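Long-range contact in exotoxin 6 (Staphylococcus aureus subsp. aureus Mu50, PDB 4ZYS), which is a staphylococcal superantigen-like exotoxin that probably binds sugars and, like its relatives, may interfere with host immune defence: residues V21-Y32 / K62-I73. Residues are numbered along the deposited sequence; the frame is centred on the assembly and turned at random.
Sequences VLERKNVTGYKY and KDGDNSNIDVFI
V21 lays CG1 over one face of the F72 ring, 3.9 Å from its centroid. E23 reaches the same ring at its edge through OE1, 3.6 Å from F72 CD2, with the carboxylate turned 85° from the ring plane. F72 holds CG anti to its backbone N (chi1 -171°), which carries the ring across to these two side chains. On the opposite face of the sheet, L22 and I73 meet flank to flank through their CB atoms, and V27 CG2 packs against I69 CG1 and V71 CG1. Near the corners of both segments, D70 OD1 accepts the backbone N-H of N26 at 2.8 Å, nearly along its C-O axis; T93 binds the same oxygen and K125 pairs with OD2. Beyond a beta bulge between V27 and G29, T28 OG1 donates to S67 OG (2.6 Å), which in turn donates a hydrogen bond to the syn lone pair of D65 OD1. The Y30 ring lies over D65 CA, and I69 CD1 fills the place beside G29, 3.8 Å from its N. K31 bends at chi2 (-107°) and ends in a weak salt bridge to D63, its stronger partner being D38. These antiparallel pairings, 21-24 with 69-73 and 27-32 with 64-67, belong to the OB-fold beta-barrel: strand 84-92 flanks 69-74, strand 37-44 borders 27-34, and helix 130-145 packs on V21 and F72.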
# COMPACT_ATOMS: atom_id res chain seq x y z
N VAL A 21 4.45 -4.41 -9.28
CA VAL A 21 3.99 -3.08 -8.90
C VAL A 21 4.52 -1.99 -9.87
O VAL A 21 5.65 -2.07 -10.33
CB VAL A 21 4.40 -2.84 -7.43
CG1 VAL A 21 4.70 -1.38 -7.14
CG2 VAL A 21 3.31 -3.37 -6.49
N LEU A 22 3.70 -0.97 -10.16
CA LEU A 22 4.10 0.16 -10.96
C LEU A 22 4.06 1.39 -10.07
O LEU A 22 2.98 1.78 -9.64
CB LEU A 22 3.19 0.32 -12.21
CG LEU A 22 3.47 1.52 -13.12
CD1 LEU A 22 4.95 1.53 -13.59
CD2 LEU A 22 2.49 1.57 -14.32
N GLU A 23 5.22 1.93 -9.71
CA GLU A 23 5.25 3.11 -8.87
C GLU A 23 6.08 4.20 -9.50
O GLU A 23 7.13 3.92 -10.07
CB GLU A 23 5.72 2.82 -7.42
CG GLU A 23 6.96 1.97 -7.23
CD GLU A 23 7.59 2.11 -5.86
OE1 GLU A 23 6.92 2.63 -4.94
OE2 GLU A 23 8.77 1.70 -5.70
N ARG A 24 5.58 5.44 -9.44
CA ARG A 24 6.25 6.62 -9.97
C ARG A 24 5.94 7.82 -9.11
O ARG A 24 4.80 7.97 -8.65
CB ARG A 24 5.86 6.93 -11.42
CG ARG A 24 6.39 6.00 -12.50
CD ARG A 24 7.89 6.01 -12.74
NE ARG A 24 8.23 5.08 -13.83
CZ ARG A 24 8.39 3.77 -13.68
NH1 ARG A 24 8.27 3.20 -12.49
NH2 ARG A 24 8.69 3.01 -14.72
N LYS A 25 6.92 8.70 -8.96
CA LYS A 25 6.80 9.91 -8.16
C LYS A 25 6.78 11.17 -9.01
O LYS A 25 7.52 11.26 -10.00
CB LYS A 25 7.94 10.00 -7.13
CG LYS A 25 7.92 8.82 -6.14
CD LYS A 25 9.08 8.82 -5.18
CE LYS A 25 8.98 7.59 -4.30
NZ LYS A 25 10.01 7.55 -3.23
N ASN A 26 5.97 12.17 -8.60
CA ASN A 26 5.84 13.49 -9.21
C ASN A 26 5.36 13.36 -10.65
O ASN A 26 6.09 13.67 -11.60
CB ASN A 26 7.19 14.24 -9.14
CG ASN A 26 7.13 15.72 -9.34
OD1 ASN A 26 6.08 16.38 -9.20
ND2 ASN A 26 8.29 16.28 -9.56
N VAL A 27 4.15 12.82 -10.81
CA VAL A 27 3.57 12.60 -12.13
C VAL A 27 2.25 13.35 -12.22
O VAL A 27 1.88 14.04 -11.27
CB VAL A 27 3.43 11.08 -12.49
CG1 VAL A 27 4.80 10.40 -12.55
CG2 VAL A 27 2.50 10.35 -11.51
N THR A 28 1.58 13.27 -13.39
CA THR A 28 0.28 13.89 -13.65
C THR A 28 -0.83 12.85 -13.75
O THR A 28 -0.72 11.86 -14.48
CB THR A 28 0.31 14.74 -14.92
OG1 THR A 28 1.31 15.75 -14.78
CG2 THR A 28 -1.04 15.39 -15.21
N GLY A 29 -1.91 13.15 -13.05
CA GLY A 29 -3.15 12.41 -13.09
C GLY A 29 -4.32 13.36 -13.31
O GLY A 29 -4.28 14.51 -12.86
N TYR A 30 -5.34 12.91 -14.04
CA TYR A 30 -6.55 13.68 -14.29
C TYR A 30 -7.67 13.03 -13.51
O TYR A 30 -8.05 11.91 -13.79
CB TYR A 30 -6.88 13.76 -15.79
CG TYR A 30 -6.00 14.76 -16.52
CD1 TYR A 30 -4.70 14.43 -16.89
CD2 TYR A 30 -6.45 16.05 -16.78
CE1 TYR A 30 -3.89 15.34 -17.57
CE2 TYR A 30 -5.64 16.98 -17.44
CZ TYR A 30 -4.36 16.62 -17.84
OH TYR A 30 -3.53 17.50 -18.50
N LYS A 31 -8.15 13.74 -12.51
CA LYS A 31 -9.22 13.29 -11.61
C LYS A 31 -10.59 13.60 -12.21
O LYS A 31 -10.78 14.67 -12.81
CB LYS A 31 -9.05 13.98 -10.25
CG LYS A 31 -9.79 13.31 -9.11
CD LYS A 31 -11.00 14.10 -8.69
CE LYS A 31 -11.84 13.38 -7.68
NZ LYS A 31 -13.09 14.13 -7.42
N TYR A 32 -11.54 12.66 -12.07
CA TYR A 32 -12.92 12.84 -12.59
C TYR A 32 -13.90 11.96 -11.82
O TYR A 32 -13.50 11.09 -11.05
CB TYR A 32 -13.01 12.54 -14.12
CG TYR A 32 -12.56 11.15 -14.51
CD1 TYR A 32 -11.21 10.86 -14.71
CD2 TYR A 32 -13.47 10.09 -14.60
CE1 TYR A 32 -10.78 9.57 -14.99
CE2 TYR A 32 -13.05 8.79 -14.86
CZ TYR A 32 -11.71 8.54 -15.09
OH TYR A 32 -11.23 7.28 -15.39
N LYS A 62 -8.07 17.57 -6.53
CA LYS A 62 -8.95 18.48 -7.27
C LYS A 62 -9.38 17.82 -8.60
O LYS A 62 -8.68 16.94 -9.10
CB LYS A 62 -8.27 19.85 -7.53
CG LYS A 62 -6.93 19.79 -8.27
CD LYS A 62 -6.71 21.02 -9.13
CE LYS A 62 -5.26 21.43 -9.20
NZ LYS A 62 -5.05 22.49 -10.23
N ASP A 63 -10.52 18.24 -9.16
CA ASP A 63 -10.96 17.71 -10.44
C ASP A 63 -10.01 18.23 -11.51
O ASP A 63 -9.45 19.33 -11.37
CB ASP A 63 -12.43 18.07 -10.72
CG ASP A 63 -13.40 17.28 -9.86
OD1 ASP A 63 -13.65 16.08 -10.17
OD2 ASP A 63 -13.92 17.86 -8.87
N GLY A 64 -9.78 17.42 -12.53
CA GLY A 64 -8.85 17.80 -13.58
C GLY A 64 -7.42 17.45 -13.22
O GLY A 64 -7.17 16.50 -12.46
N ASP A 65 -6.49 18.23 -13.77
CA ASP A 65 -5.05 18.05 -13.65
C ASP A 65 -4.54 18.14 -12.21
O ASP A 65 -4.68 19.18 -11.56
CB ASP A 65 -4.33 19.11 -14.51
CG ASP A 65 -2.80 19.02 -14.57
OD1 ASP A 65 -2.23 18.19 -13.86
OD2 ASP A 65 -2.20 19.79 -15.32
N ASN A 66 -3.88 17.05 -11.76
CA ASN A 66 -3.13 16.94 -10.51
C ASN A 66 -1.71 16.58 -10.92
O ASN A 66 -1.48 15.44 -11.31
CB ASN A 66 -3.74 15.90 -9.57
CG ASN A 66 -5.03 16.32 -8.93
OD1 ASN A 66 -5.06 16.84 -7.81
ND2 ASN A 66 -6.13 16.14 -9.65
N SER A 67 -0.78 17.54 -10.92
CA SER A 67 0.59 17.28 -11.38
C SER A 67 1.63 17.21 -10.26
O SER A 67 2.83 17.41 -10.52
CB SER A 67 1.00 18.33 -12.41
OG SER A 67 0.47 17.99 -13.67
N ASN A 68 1.21 16.89 -9.03
CA ASN A 68 2.09 16.81 -7.86
C ASN A 68 1.79 15.51 -7.10
O ASN A 68 1.62 15.50 -5.88
CB ASN A 68 1.82 18.05 -6.97
CG ASN A 68 0.38 18.13 -6.45
OD1 ASN A 68 -0.60 17.63 -7.07
ND2 ASN A 68 0.22 18.67 -5.25
N ILE A 69 1.65 14.41 -7.83
CA ILE A 69 1.24 13.17 -7.18
C ILE A 69 2.26 12.08 -7.35
O ILE A 69 3.09 12.11 -8.27
CB ILE A 69 -0.17 12.70 -7.70
CG1 ILE A 69 -0.23 12.53 -9.23
CG2 ILE A 69 -1.28 13.61 -7.21
CD1 ILE A 69 -1.20 11.45 -9.75
N ASP A 70 2.20 11.10 -6.44
CA ASP A 70 2.96 9.86 -6.51
C ASP A 70 1.95 8.76 -6.66
O ASP A 70 0.85 8.86 -6.12
CB ASP A 70 3.85 9.63 -5.28
CG ASP A 70 4.93 10.67 -5.08
OD1 ASP A 70 5.16 11.48 -6.02
OD2 ASP A 70 5.52 10.71 -3.98
N VAL A 71 2.29 7.71 -7.41
CA VAL A 71 1.35 6.61 -7.60
C VAL A 71 2.04 5.30 -7.28
O VAL A 71 3.24 5.15 -7.51
CB VAL A 71 0.67 6.59 -9.01
CG1 VAL A 71 -0.08 7.90 -9.28
CG2 VAL A 71 1.67 6.30 -10.14
N PHE A 72 1.27 4.39 -6.66
CA PHE A 72 1.61 3.02 -6.33
C PHE A 72 0.50 2.19 -6.95
O PHE A 72 -0.61 2.16 -6.41
CB PHE A 72 1.73 2.83 -4.80
CG PHE A 72 2.30 1.48 -4.42
CD1 PHE A 72 1.47 0.38 -4.25
CD2 PHE A 72 3.68 1.31 -4.25
CE1 PHE A 72 1.99 -0.88 -3.94
CE2 PHE A 72 4.20 0.06 -3.90
CZ PHE A 72 3.35 -1.03 -3.72
N ILE A 73 0.76 1.62 -8.14
CA ILE A 73 -0.23 0.92 -8.96
C ILE A 73 -0.00 -0.60 -8.95
O ILE A 73 1.07 -1.10 -9.29
CB ILE A 73 -0.22 1.50 -10.42
CG1 ILE A 73 -0.63 3.00 -10.45
CG2 ILE A 73 -1.05 0.66 -11.44
CD1 ILE A 73 -0.14 3.76 -11.68